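Local coordinates for Cyclase/dehydrase (Mycobacterium smegmatis str. MC2 155, PDB 5Z8O), which is of unknown function but belongs to the START superfamily, whose helix-grip fold suggests that it may bind a lipid or polyketide-like ligand, at residues A12-I17 against D101-Q106; P32-C37 against L53-Q58; G46-L51 against V68-E73; G62-A67 against D84-Q89. All coordinates share one frame; numbering follows the deposited sequence.

Interaction 1 (A12-I17 against D101-Q106); sequences ASAETI and DSTLLQ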
loop_
_atom_site.group_PDB
_atom_site.type_symbol
_atom_site.label_atom_id
_atom_site.label_comp_id
_atom_site.label_asym_id
_atom_site.label_seq_id
_atom_site.Cartn_x
_atom_site.Cartn_y
_atom_site.Cartn_z
ATOM N N ALA B 12 -21.554 -10.594 -22.428
ATOM C CA ALA B 12 -20.275 -10.303 -23.057
ATOM C C ALA B 12 -19.463 -11.587 -23.118
ATOM O O ALA B 12 -19.701 -12.532 -22.362
ATOM C CB ALA B 12 -19.506 -9.215 -22.299
ATOM N N SER B 13 -18.503 -11.608 -24.038
ATOM C CA SER B 13 -17.647 -12.773 -24.199
ATOM C C SER B 13 -16.724 -12.939 -22.996
ATOM O O SER B 13 -16.506 -12.013 -22.207
ATOM C CB SER B 13 -16.820 -12.658 -25.476
ATOM O OG SER B 13 -15.887 -11.596 -25.385
ATOM N N ALA B 14 -16.171 -14.151 -22.866
ATOM C CA ALA B 14 -15.251 -14.433 -21.770
ATOM C C ALA B 14 -13.997 -13.581 -21.875
ATOM O O ALA B 14 -13.426 -13.187 -20.852
ATOM C CB ALA B 14 -14.888 -15.919 -21.748
ATOM N N GLU B 15 -13.569 -13.273 -23.101
ATOM C CA GLU B 15 -12.383 -12.447 -23.291
ATOM C C GLU B 15 -12.636 -11.013 -22.847
ATOM O O GLU B 15 -11.741 -10.359 -22.301
ATOM C CB GLU B 15 -11.967 -12.479 -24.762
ATOM C CG GLU B 15 -10.526 -12.085 -25.029
ATOM C CD GLU B 15 -10.349 -11.447 -26.396
ATOM O OE1 GLU B 15 -11.320 -11.448 -27.185
ATOM O OE2 GLU B 15 -9.238 -10.954 -26.686
ATOM N N THR B 16 -13.854 -10.513 -23.062
ATOM C CA THR B 16 -14.200 -9.172 -22.599
ATOM C C THR B 16 -14.254 -9.108 -21.075
ATOM O O THR B 16 -13.723 -8.173 -20.466
ATOM C CB THR B 16 -15.536 -8.740 -23.208
ATOM O OG1 THR B 16 -15.421 -8.694 -24.634
ATOM C CG2 THR B 16 -15.949 -7.368 -22.693
ATOM N N ILE B 17 -14.889 -10.098 -20.440
ATOM C CA ILE B 17 -14.987 -10.105 -18.983
ATOM C C ILE B 17 -13.617 -10.301 -18.353
ATOM O O ILE B 17 -13.264 -9.624 -17.379
ATOM C CB ILE B 17 -15.983 -11.182 -18.520
ATOM C CG1 ILE B 17 -17.370 -10.861 -19.059
ATOM C CG2 ILE B 17 -16.008 -11.270 -17.003
ATOM C CD1 ILE B 17 -17.846 -9.499 -18.666
ATOM N N ASP B 101 -22.129 -15.627 -26.989
ATOM C CA ASP B 101 -21.877 -14.230 -26.666
ATOM C C ASP B 101 -22.078 -13.866 -25.200
ATOM O O ASP B 101 -21.922 -12.690 -24.856
ATOM C CB ASP B 101 -22.769 -13.325 -27.532
ATOM C CG ASP B 101 -24.209 -13.806 -27.588
ATOM O OD1 ASP B 101 -24.733 -14.258 -26.547
ATOM O OD2 ASP B 101 -24.817 -13.737 -28.678
ATOM N N SER B 102 -22.421 -14.814 -24.330
ATOM C CA SER B 102 -22.619 -14.532 -22.915
ATOM C C SER B 102 -21.742 -15.456 -22.083
ATOM O O SER B 102 -21.302 -16.513 -22.546
ATOM C CB SER B 102 -24.090 -14.689 -22.505
ATOM O OG SER B 102 -24.540 -16.017 -22.709
ATOM N N THR B 103 -21.484 -15.045 -20.842
ATOM C CA THR B 103 -20.603 -15.791 -19.954
ATOM C C THR B 103 -21.131 -15.753 -18.527
ATOM O O THR B 103 -21.890 -14.861 -18.137
ATOM C CB THR B 103 -19.170 -15.245 -19.980
ATOM O OG1 THR B 103 -19.185 -13.830 -19.748
ATOM C CG2 THR B 103 -18.533 -15.523 -21.316
ATOM N N LEU B 104 -20.704 -16.743 -17.749
ATOM C CA LEU B 104 -21.054 -16.859 -16.339
ATOM C C LEU B 104 -19.881 -16.362 -15.500
ATOM O O LEU B 104 -18.754 -16.849 -15.650
ATOM C CB LEU B 104 -21.406 -18.306 -15.992
ATOM C CG LEU B 104 -21.878 -18.631 -14.573
ATOM C CD1 LEU B 104 -22.880 -19.769 -14.600
ATOM C CD2 LEU B 104 -20.707 -18.990 -13.667
ATOM N N LEU B 105 -20.140 -15.377 -14.641
ATOM C CA LEU B 105 -19.159 -14.893 -13.678
ATOM C C LEU B 105 -19.485 -15.437 -12.292
ATOM O O LEU B 105 -20.585 -15.212 -11.775
ATOM C CB LEU B 105 -19.120 -13.367 -13.647
ATOM C CG LEU B 105 -18.172 -12.815 -12.578
ATOM C CD1 LEU B 105 -16.710 -13.080 -12.930
ATOM C CD2 LEU B 105 -18.418 -11.340 -12.343
ATOM N N GLN B 106 -18.535 -16.155 -11.700
ATOM C CA GLN B 106 -18.667 -16.700 -10.356
ATOM C C GLN B 106 -17.698 -15.971 -9.436
ATOM O O GLN B 106 -16.486 -15.990 -9.673
ATOM C CB GLN B 106 -18.384 -18.203 -10.347
ATOM C CG GLN B 106 -18.307 -18.809 -8.958
ATOM C CD GLN B 106 -19.607 -18.674 -8.206
ATOM O OE1 GLN B 106 -20.683 -18.766 -8.794
ATOM N NE2 GLN B 106 -19.519 -18.442 -6.901
#
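The N-terminal end of helix 14-22, one of the two short helices that follow the first strand of this START-type fold, sits against the start of strand 103-113 through A12, A14, I17 and T103. T103, modelled in two conformers, carries the contact in the one described here. In this conformer its hydroxyl donates a hydrogen bond to the carbonyl of A12, with T103 OG1 3.0 Å from A12 O, and it comes in tilted by 33° from the carbonyl plane. The torsion suits the bond: OG1 stands between the backbone N and the carbonyl carbon (chi1 52°), while the methyl is swung anti to the carbonyl carbon and points to the first turn of the helix. There T103 CG2 lies near the backbone nitrogen of A14 and 3.7 Å from A14 CB. I17, one turn further on, slides past the threonine in the opposite sense and lays CG1 3.5 Å from T103 OG1, so the hydroxyl of this conformer is flanked by aliphatic surface on the helix side. Before the helix the two chains run close without regular strand pairing, and the CA of S102 makes a CH···O contact to the A12 carbonyl. S13 occupies the N-cap position, and its carbonyl accepts the first helical bond, from I17 N. T103 also pairs through its backbone with V10 of strand 4-10, the outermost strand on this side of the sheet. I95 of strand 86-97 packs on A14 and I17, and V141 of the long C-terminal helix 119-144 covers A12 and I17.

Interaction 2 (P32-C37 against L53-Q58); sequences PEIKGC and LDVEIQ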
loop_
_atom_site.group_PDB
_atom_site.type_symbol
_atom_site.label_atom_id
_atom_site.label_comp_id
_atom_site.label_asym_id
_atom_site.label_seq_id
_atom_site.Cartn_x
_atom_site.Cartn_y
_atom_site.Cartn_z
ATOM N N PRO B 32 -17.456 3.578 -8.422
ATOM C CA PRO B 32 -17.432 4.928 -7.824
ATOM C C PRO B 32 -16.670 5.028 -6.510
ATOM O O PRO B 32 -16.095 6.087 -6.224
ATOM C CB PRO B 32 -18.923 5.247 -7.630
ATOM C CG PRO B 32 -19.627 4.390 -8.629
ATOM C CD PRO B 32 -18.828 3.125 -8.712
ATOM N N GLU B 33 -16.636 3.966 -5.710
ATOM C CA GLU B 33 -16.001 3.992 -4.399
ATOM C C GLU B 33 -14.523 3.626 -4.446
ATOM O O GLU B 33 -13.852 3.687 -3.412
ATOM C CB GLU B 33 -16.722 3.020 -3.463
ATOM C CG GLU B 33 -18.203 3.284 -3.332
ATOM C CD GLU B 33 -18.986 2.005 -3.131
ATOM O OE1 GLU B 33 -18.429 1.051 -2.549
ATOM O OE2 GLU B 33 -20.150 1.944 -3.581
ATOM N N ILE B 34 -13.993 3.304 -5.618
ATOM C CA ILE B 34 -12.578 3.001 -5.789
ATOM C C ILE B 34 -11.926 4.212 -6.434
ATOM O O ILE B 34 -12.236 4.567 -7.576
ATOM C CB ILE B 34 -12.366 1.735 -6.629
ATOM C CG1 ILE B 34 -12.935 0.513 -5.904
ATOM C CG2 ILE B 34 -10.889 1.546 -6.948
ATOM C CD1 ILE B 34 -12.777 -0.783 -6.669
ATOM N N LYS B 35 -11.049 4.876 -5.685
ATOM C CA LYS B 35 -10.412 6.089 -6.178
ATOM C C LYS B 35 -9.098 5.827 -6.895
ATOM O O LYS B 35 -8.676 6.657 -7.707
ATOM C CB LYS B 35 -10.183 7.062 -5.016
ATOM C CG LYS B 35 -11.464 7.664 -4.445
ATOM C CD LYS B 35 -12.600 7.650 -5.463
ATOM C CE LYS B 35 -13.616 8.739 -5.178
ATOM N NZ LYS B 35 -14.684 8.236 -4.268
ATOM N N GLY B 36 -8.446 4.703 -6.625
ATOM C CA GLY B 36 -7.196 4.393 -7.288
ATOM C C GLY B 36 -6.860 2.928 -7.157
ATOM O O GLY B 36 -7.245 2.269 -6.187
ATOM N N CYS B 37 -6.130 2.419 -8.141
ATOM C CA CYS B 37 -5.617 1.060 -8.080
ATOM C C CYS B 37 -4.297 1.040 -8.828
ATOM O O CYS B 37 -4.226 1.485 -9.976
ATOM C CB CYS B 37 -6.598 0.054 -8.684
ATOM S SG CYS B 37 -6.035 -1.655 -8.541
ATOM N N LEU B 53 -5.077 -0.818 -3.526
ATOM C CA LEU B 53 -6.437 -0.381 -3.824
ATOM C C LEU B 53 -6.832 0.686 -2.815
ATOM O O LEU B 53 -6.797 0.443 -1.603
ATOM C CB LEU B 53 -7.417 -1.556 -3.782
ATOM C CG LEU B 53 -8.868 -1.247 -4.156
ATOM C CD1 LEU B 53 -9.046 -1.288 -5.665
ATOM C CD2 LEU B 53 -9.830 -2.207 -3.465
ATOM N N ASP B 54 -7.162 1.874 -3.314
ATOM C CA ASP B 54 -7.676 2.972 -2.501
ATOM C C ASP B 54 -9.190 3.089 -2.642
ATOM O O ASP B 54 -9.702 3.240 -3.755
ATOM C CB ASP B 54 -7.004 4.293 -2.873
ATOM C CG ASP B 54 -5.619 4.427 -2.268
ATOM O OD1 ASP B 54 -5.037 3.392 -1.884
ATOM O OD2 ASP B 54 -5.122 5.569 -2.163
ATOM N N VAL B 55 -9.902 2.991 -1.520
ATOM C CA VAL B 55 -11.354 3.102 -1.513
ATOM C C VAL B 55 -11.707 4.350 -0.713
ATOM O O VAL B 55 -10.994 4.726 0.223
ATOM C CB VAL B 55 -12.003 1.836 -0.905
ATOM C CG1 VAL B 55 -13.505 2.000 -0.730
ATOM C CG2 VAL B 55 -11.693 0.619 -1.766
ATOM N N GLU B 56 -12.806 5.005 -1.092
ATOM C CA GLU B 56 -13.318 6.156 -0.358
ATOM C C GLU B 56 -14.799 5.971 -0.074
ATOM O O GLU B 56 -15.586 5.742 -1.000
ATOM C CB GLU B 56 -13.091 7.461 -1.126
ATOM C CG GLU B 56 -13.283 8.703 -0.270
ATOM C CD GLU B 56 -13.126 9.991 -1.055
ATOM O OE1 GLU B 56 -14.149 10.524 -1.536
ATOM O OE2 GLU B 56 -11.980 10.471 -1.190
ATOM N N ILE B 57 -15.184 6.109 1.193
ATOM C CA ILE B 57 -16.575 5.978 1.613
ATOM C C ILE B 57 -16.893 7.128 2.558
ATOM O O ILE B 57 -16.261 7.258 3.612
ATOM C CB ILE B 57 -16.848 4.626 2.289
ATOM C CG1 ILE B 57 -16.675 3.487 1.281
ATOM C CG2 ILE B 57 -18.245 4.608 2.886
ATOM C CD1 ILE B 57 -16.674 2.110 1.903
ATOM N N GLN B 58 -17.869 7.958 2.181
ATOM C CA GLN B 58 -18.219 9.168 2.930
ATOM C C GLN B 58 -17.006 10.075 3.106
ATOM O O GLN B 58 -16.796 10.663 4.168
ATOM C CB GLN B 58 -18.839 8.832 4.290
ATOM C CG GLN B 58 -20.211 8.188 4.220
ATOM C CD GLN B 58 -20.820 7.984 5.596
ATOM O OE1 GLN B 58 -20.498 8.702 6.544
ATOM N NE2 GLN B 58 -21.699 6.994 5.714
HETATM O O HOH W 1 -16.591 8.401 -1.658
#
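Backbone hydrogen bonds tie E33-G36 to D54-E56 in antiparallel fashion, the axes of strand segments 34-37 and 53-57 lying 4.6 Å apart. E56 N reaches E33 O at 2.9 Å, and D54 N bonds to G36 O at 2.9 Å. Between these rungs the carbonyl of D54 takes two donors, K35 N at 2.9 Å and, weakly, G36 N. K35 and G36 thus both face D54, a classic beta bulge that shifts the register by one residue in the hairpin of strands 34-42 and 48-57, with 34-42 one of the two outermost strands of the sheet within this chain.

Apolar contacts gather on the face bearing I34, C37, L53 and V55. L53 CD1 meets I34 CG2 at 3.6 Å, the two side chains crossing at about a right angle, and the same methyl lies 4.1 Å from C37 CB.

The charged contacts centre on K35. Bent at chi2 and chi4, it carries its ammonium over CB of E56; NZ bonds to P32 O at 3.2 Å in the carbonyl plane and forms a long salt bridge with E56 OE1. A water donates to E56 OE1, makes a weak bond to E56 O and takes another weak one from K35 NZ. The carboxylate of D54 pairs instead with R52.

Interaction 3 (G46-L51 against V68-E73); sequences GRPSQL and VYYPAE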
loop_
_atom_site.group_PDB
_atom_site.type_symbol
_atom_site.label_atom_id
_atom_site.label_comp_id
_atom_site.label_asym_id
_atom_site.label_seq_id
_atom_site.Cartn_x
_atom_site.Cartn_y
_atom_site.Cartn_z
ATOM N N GLY B 46 4.709 -10.936 -16.409
ATOM C CA GLY B 46 4.120 -9.618 -16.497
ATOM C C GLY B 46 2.769 -9.465 -15.832
ATOM O O GLY B 46 2.325 -8.326 -15.627
ATOM N N ARG B 47 2.102 -10.558 -15.486
ATOM C CA ARG B 47 0.800 -10.447 -14.838
ATOM C C ARG B 47 0.974 -9.874 -13.436
ATOM O O ARG B 47 1.876 -10.300 -12.705
ATOM C CB ARG B 47 0.097 -11.801 -14.777
ATOM C CG ARG B 47 -0.455 -12.257 -16.122
ATOM C CD ARG B 47 -1.248 -13.547 -16.008
ATOM N NE ARG B 47 -0.427 -14.675 -15.579
ATOM C CZ ARG B 47 -0.888 -15.913 -15.429
ATOM N NH1 ARG B 47 -2.164 -16.180 -15.676
ATOM N NH2 ARG B 47 -0.077 -16.886 -15.031
ATOM N N PRO B 48 0.150 -8.908 -13.035
ATOM C CA PRO B 48 0.306 -8.299 -11.710
ATOM C C PRO B 48 0.230 -9.329 -10.594
ATOM O O PRO B 48 -0.607 -10.232 -10.607
ATOM C CB PRO B 48 -0.864 -7.309 -11.639
ATOM C CG PRO B 48 -1.163 -6.989 -13.071
ATOM C CD PRO B 48 -0.891 -8.245 -13.840
ATOM N N SER B 49 1.129 -9.184 -9.621
ATOM C CA SER B 49 1.174 -10.065 -8.463
ATOM C C SER B 49 0.813 -9.365 -7.160
ATOM O O SER B 49 0.557 -10.049 -6.158
ATOM C CB SER B 49 2.568 -10.697 -8.331
ATOM O OG SER B 49 3.557 -9.702 -8.152
ATOM N N GLN B 50 0.778 -8.032 -7.144
ATOM C CA GLN B 50 0.453 -7.283 -5.937
ATOM C C GLN B 50 -0.159 -5.944 -6.328
ATOM O O GLN B 50 0.320 -5.284 -7.254
ATOM C CB GLN B 50 1.700 -7.063 -5.068
ATOM C CG GLN B 50 1.411 -6.450 -3.700
ATOM C CD GLN B 50 2.676 -6.145 -2.917
ATOM O OE1 GLN B 50 3.659 -5.653 -3.470
ATOM N NE2 GLN B 50 2.656 -6.438 -1.620
ATOM N N LEU B 51 -1.220 -5.552 -5.625
ATOM C CA LEU B 51 -1.953 -4.331 -5.930
ATOM C C LEU B 51 -2.088 -3.461 -4.690
ATOM O O LEU B 51 -2.137 -3.960 -3.564
ATOM C CB LEU B 51 -3.366 -4.620 -6.464
ATOM C CG LEU B 51 -3.550 -5.579 -7.634
ATOM C CD1 LEU B 51 -5.034 -5.877 -7.825
ATOM C CD2 LEU B 51 -2.949 -4.989 -8.901
ATOM N N VAL B 68 -2.147 -11.115 -5.772
ATOM C CA VAL B 68 -2.949 -11.615 -6.880
ATOM C C VAL B 68 -2.382 -12.959 -7.307
ATOM O O VAL B 68 -1.166 -13.103 -7.469
ATOM C CB VAL B 68 -2.967 -10.632 -8.067
ATOM C CG1 VAL B 68 -3.900 -11.142 -9.166
ATOM C CG2 VAL B 68 -3.391 -9.243 -7.606
ATOM N N TYR B 69 -3.264 -13.933 -7.491
ATOM C CA TYR B 69 -2.889 -15.260 -7.944
ATOM C C TYR B 69 -3.763 -15.648 -9.122
ATOM O O TYR B 69 -4.849 -15.102 -9.323
ATOM C CB TYR B 69 -3.038 -16.304 -6.829
ATOM C CG TYR B 69 -2.268 -15.967 -5.579
ATOM C CD1 TYR B 69 -2.853 -15.223 -4.559
ATOM C CD2 TYR B 69 -0.955 -16.384 -5.417
ATOM C CE1 TYR B 69 -2.152 -14.908 -3.413
ATOM C CE2 TYR B 69 -0.242 -16.073 -4.276
ATOM C CZ TYR B 69 -0.846 -15.336 -3.275
ATOM O OH TYR B 69 -0.144 -15.022 -2.137
ATOM N N TYR B 70 -3.264 -16.592 -9.913
ATOM C CA TYR B 70 -3.967 -17.087 -11.092
ATOM C C TYR B 70 -3.995 -18.602 -10.950
ATOM O O TYR B 70 -3.231 -19.317 -11.612
ATOM C CB TYR B 70 -3.276 -16.609 -12.369
ATOM C CG TYR B 70 -3.095 -15.107 -12.372
ATOM C CD1 TYR B 70 -4.120 -14.262 -12.780
ATOM C CD2 TYR B 70 -1.911 -14.531 -11.924
ATOM C CE1 TYR B 70 -3.959 -12.889 -12.765
ATOM C CE2 TYR B 70 -1.742 -13.159 -11.905
ATOM C CZ TYR B 70 -2.770 -12.344 -12.327
ATOM O OH TYR B 70 -2.609 -10.981 -12.308
ATOM N N PRO B 71 -4.882 -19.124 -10.095
ATOM C CA PRO B 71 -4.859 -20.564 -9.791
ATOM C C PRO B 71 -5.220 -21.442 -10.972
ATOM O O PRO B 71 -4.737 -22.577 -11.055
ATOM C CB PRO B 71 -5.874 -20.701 -8.646
ATOM C CG PRO B 71 -6.748 -19.500 -8.766
ATOM C CD PRO B 71 -5.886 -18.403 -9.294
ATOM N N ALA B 72 -6.071 -20.962 -11.872
ATOM C CA ALA B 72 -6.483 -21.715 -13.045
ATOM C C ALA B 72 -6.647 -20.738 -14.198
ATOM O O ALA B 72 -6.693 -19.521 -14.004
ATOM C CB ALA B 72 -7.780 -22.491 -12.788
ATOM N N GLU B 73 -6.726 -21.285 -15.414
ATOM C CA GLU B 73 -6.675 -20.445 -16.610
ATOM C C GLU B 73 -7.823 -19.445 -16.665
ATOM O O GLU B 73 -7.695 -18.391 -17.298
ATOM C CB GLU B 73 -6.683 -21.319 -17.864
ATOM C CG GLU B 73 -5.305 -21.562 -18.455
ATOM C CD GLU B 73 -5.351 -21.796 -19.957
ATOM O OE1 GLU B 73 -4.781 -22.810 -20.422
ATOM O OE2 GLU B 73 -5.960 -20.964 -20.670
HETATM O O HOH W 2 -4.196 -18.396 -15.654
HETATM O O HOH W 3 -1.058 -19.305 -13.845
#
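R47 lays its guanidinium flat on the inner part of the Y70 ring, the planes only 12° apart and the centres 4.3 Å from one another. The overlap is off-centre: CZ stands 31° from the ring normal, so the cation-pi contact falls toward the CB end of the tyrosine, where R47 NH1 comes within 3.5 Å of Y70 CB. The aliphatic part lies over the same face, R47 CD above the ring centre at 4.0 Å in a CH-pi contact. A bend at chi3 (-64°) lets the chain run along the ring in the direction opposite to the tyrosine. R47 NE pairs with D45, and two waters link NH1 to A72 O and NH2 to Y70 O.

The far end of the ring is held too. Y70 OH donates to P48 O at 2.7 Å, in the carbonyl plane and on a lone pair, with the proline oxygen at the ring edge. These contacts lie at the open end of the hairpin formed by strands 48-57 and 60-69, where V68 N bonds to S49 O at 2.9 Å. V68 also turns CB toward P48 O and sets CG2 against L51 CG at 3.7 Å, in an apolar patch that I39 of strand 34-42 and I76 of strand 75-83 extend. Beyond S49, Q50 bonds to Q81 and to Q50 of the second subunit.

Interaction 4 (G62-A67 against D84-Q89); sequences GVFITA and DHFTKQ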
loop_
_atom_site.group_PDB
_atom_site.type_symbol
_atom_site.label_atom_id
_atom_site.label_comp_id
_atom_site.label_asym_id
_atom_site.label_seq_id
_atom_site.Cartn_x
_atom_site.Cartn_y
_atom_site.Cartn_z
ATOM N N GLY B 62 -9.657 4.441 2.479
ATOM C CA GLY B 62 -9.140 3.175 2.961
ATOM C C GLY B 62 -8.214 2.604 1.911
ATOM O O GLY B 62 -8.435 2.761 0.708
ATOM N N VAL B 63 -7.178 1.909 2.379
ATOM C CA VAL B 63 -6.111 1.415 1.515
ATOM C C VAL B 63 -5.944 -0.078 1.742
ATOM O O VAL B 63 -5.843 -0.530 2.889
ATOM C CB VAL B 63 -4.785 2.157 1.768
ATOM C CG1 VAL B 63 -3.663 1.535 0.955
ATOM C CG2 VAL B 63 -4.935 3.629 1.425
ATOM N N PHE B 64 -5.937 -0.841 0.654
ATOM C CA PHE B 64 -5.791 -2.287 0.705
ATOM C C PHE B 64 -4.586 -2.701 -0.127
ATOM O O PHE B 64 -4.438 -2.259 -1.272
ATOM C CB PHE B 64 -7.074 -2.941 0.200
ATOM C CG PHE B 64 -8.281 -2.523 0.981
ATOM C CD1 PHE B 64 -8.561 -3.086 2.215
ATOM C CD2 PHE B 64 -9.109 -1.521 0.503
ATOM C CE1 PHE B 64 -9.660 -2.679 2.942
ATOM C CE2 PHE B 64 -10.210 -1.109 1.226
ATOM C CZ PHE B 64 -10.487 -1.689 2.447
ATOM N N ILE B 65 -3.733 -3.548 0.445
ATOM C CA ILE B 65 -2.605 -4.140 -0.264
ATOM C C ILE B 65 -2.867 -5.632 -0.401
ATOM O O ILE B 65 -2.932 -6.352 0.602
ATOM C CB ILE B 65 -1.278 -3.885 0.463
ATOM C CG1 ILE B 65 -1.116 -2.391 0.760
ATOM C CG2 ILE B 65 -0.116 -4.414 -0.366
ATOM C CD1 ILE B 65 -0.598 -2.110 2.144
ATOM N N THR B 66 -3.005 -6.099 -1.641
ATOM C CA THR B 66 -3.504 -7.439 -1.915
ATOM C C THR B 66 -2.571 -8.169 -2.869
ATOM O O THR B 66 -2.039 -7.575 -3.810
ATOM C CB THR B 66 -4.921 -7.406 -2.517
ATOM O OG1 THR B 66 -4.836 -7.194 -3.930
ATOM C CG2 THR B 66 -5.746 -6.289 -1.901
ATOM N N ALA B 67 -2.380 -9.461 -2.619
ATOM C CA ALA B 67 -1.663 -10.327 -3.537
ATOM C C ALA B 67 -2.635 -10.921 -4.549
ATOM O O ALA B 67 -3.797 -11.197 -4.234
ATOM C CB ALA B 67 -0.943 -11.447 -2.783
ATOM N N ASP B 84 -6.945 -1.531 5.764
ATOM C CA ASP B 84 -7.774 -0.940 6.802
ATOM C C ASP B 84 -9.009 -1.805 7.019
ATOM O O ASP B 84 -9.564 -2.365 6.069
ATOM C CB ASP B 84 -8.188 0.485 6.424
ATOM C CG ASP B 84 -7.011 1.438 6.351
ATOM O OD1 ASP B 84 -6.456 1.780 7.420
ATOM O OD2 ASP B 84 -6.649 1.858 5.230
ATOM N N HIS B 85 -9.399 -1.948 8.288
ATOM C CA HIS B 85 -10.668 -2.542 8.703
ATOM C C HIS B 85 -10.729 -4.065 8.570
ATOM O O HIS B 85 -11.534 -4.706 9.253
ATOM C CB HIS B 85 -11.830 -1.913 7.925
ATOM C CG HIS B 85 -11.855 -0.418 7.981
ATOM N ND1 HIS B 85 -12.065 0.279 9.151
ATOM C CD2 HIS B 85 -11.703 0.515 7.011
ATOM C CE1 HIS B 85 -12.037 1.576 8.901
ATOM N NE2 HIS B 85 -11.820 1.745 7.610
ATOM N N PHE B 86 -9.905 -4.662 7.714
ATOM C CA PHE B 86 -9.995 -6.090 7.440
ATOM C C PHE B 86 -8.728 -6.813 7.871
ATOM O O PHE B 86 -7.616 -6.322 7.655
ATOM C CB PHE B 86 -10.253 -6.352 5.950
ATOM C CG PHE B 86 -11.584 -5.855 5.467
ATOM C CD1 PHE B 86 -11.758 -4.530 5.108
ATOM C CD2 PHE B 86 -12.664 -6.717 5.370
ATOM C CE1 PHE B 86 -12.983 -4.072 4.666
ATOM C CE2 PHE B 86 -13.892 -6.267 4.927
ATOM C CZ PHE B 86 -14.052 -4.943 4.575
ATOM N N THR B 87 -8.907 -7.985 8.486
ATOM C CA THR B 87 -7.804 -8.911 8.707
ATOM C C THR B 87 -7.678 -9.946 7.597
ATOM O O THR B 87 -6.587 -10.495 7.398
ATOM C CB THR B 87 -7.969 -9.642 10.042
ATOM O OG1 THR B 87 -9.239 -10.301 10.070
ATOM C CG2 THR B 87 -7.893 -8.668 11.202
ATOM N N LYS B 88 -8.761 -10.220 6.875
ATOM C CA LYS B 88 -8.759 -11.191 5.790
ATOM C C LYS B 88 -9.724 -10.711 4.717
ATOM O O LYS B 88 -10.804 -10.202 5.031
ATOM C CB LYS B 88 -9.166 -12.588 6.286
ATOM C CG LYS B 88 -9.371 -13.632 5.190
ATOM C CD LYS B 88 -9.701 -15.001 5.785
ATOM C CE LYS B 88 -10.395 -15.892 4.778
ATOM N NZ LYS B 88 -10.324 -17.339 5.145
ATOM N N GLN B 89 -9.321 -10.856 3.456
ATOM C CA GLN B 89 -10.239 -10.664 2.337
ATOM C C GLN B 89 -9.725 -11.499 1.173
ATOM O O GLN B 89 -8.715 -11.151 0.553
ATOM C CB GLN B 89 -10.369 -9.194 1.954
ATOM C CG GLN B 89 -11.420 -8.944 0.886
ATOM C CD GLN B 89 -10.815 -8.717 -0.475
ATOM O OE1 GLN B 89 -9.644 -8.351 -0.588
ATOM N NE2 GLN B 89 -11.600 -8.945 -1.522
#
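F64 and F86 meet obliquely, their planes at 64° and their centroids 5.8 Å apart. The touch is made by one corner of each ring, F64 CE1 lying 3.5 Å from F86 CD1. That same F64 corner also approaches the backbone of the opposite segment, with CE1 3.1 Å from D84 O, so this one atom meets both the carbonyl and the neighbouring ring. F64 has CG anti to its carbonyl carbon (chi1 -58°), which swings the ring across to D84 and F86.

D84 lies alongside V63 and bonds to both of its backbone groups along one edge of the strand. Its carboxylate folds back so that OD2 accepts the backbone NH of V63 at 2.9 Å, using the anti lone pair, the one away from OD1. Its own backbone N donates to V63 O at 3.2 Å. One residue thereby serves both the NH and the carbonyl of V63, much as a paired strand residue would, at the connection after strand 75-83. OD2 also forms a salt bridge to R52 of the second subunit, and the same arginine bonds to V63 O; its positive charge probably helps to keep D84 ionised.

The contact therefore lies at the dimer interface, where V63 and I65 pack on V63 and I65 of the second subunit. Within the chain, strand 60-69 is flanked by strands 48-57 and 75-83, V55 packs on F64, and L80 lies against F86 at the entry to strand 86-97.

Overall arrangement
All four contacts reach one seven-stranded antiparallel sheet. Interaction 1 joins the start of helix 14-22 to strand 103-113 and encloses the other three along the chain; its centre is 25 Å from that of interaction 2 and 27 Å from that of interaction 4, both across the chain's centre. Interactions 2 and 3 share strand 48-57, and interactions 3 and 4 share strand 60-69, their segments alternating in sequence. Interactions 2 and 4, 12 Å apart between centres, touch directly through neighbouring strands. Interactions 2 and 3 join adjacent strands, and interaction 4 links strand 60-69 to the segment after strand 75-83, in the half of the sheet that meets the second subunit, whereas interaction 1 lies near the opposite sheet edge and the C-terminal helix.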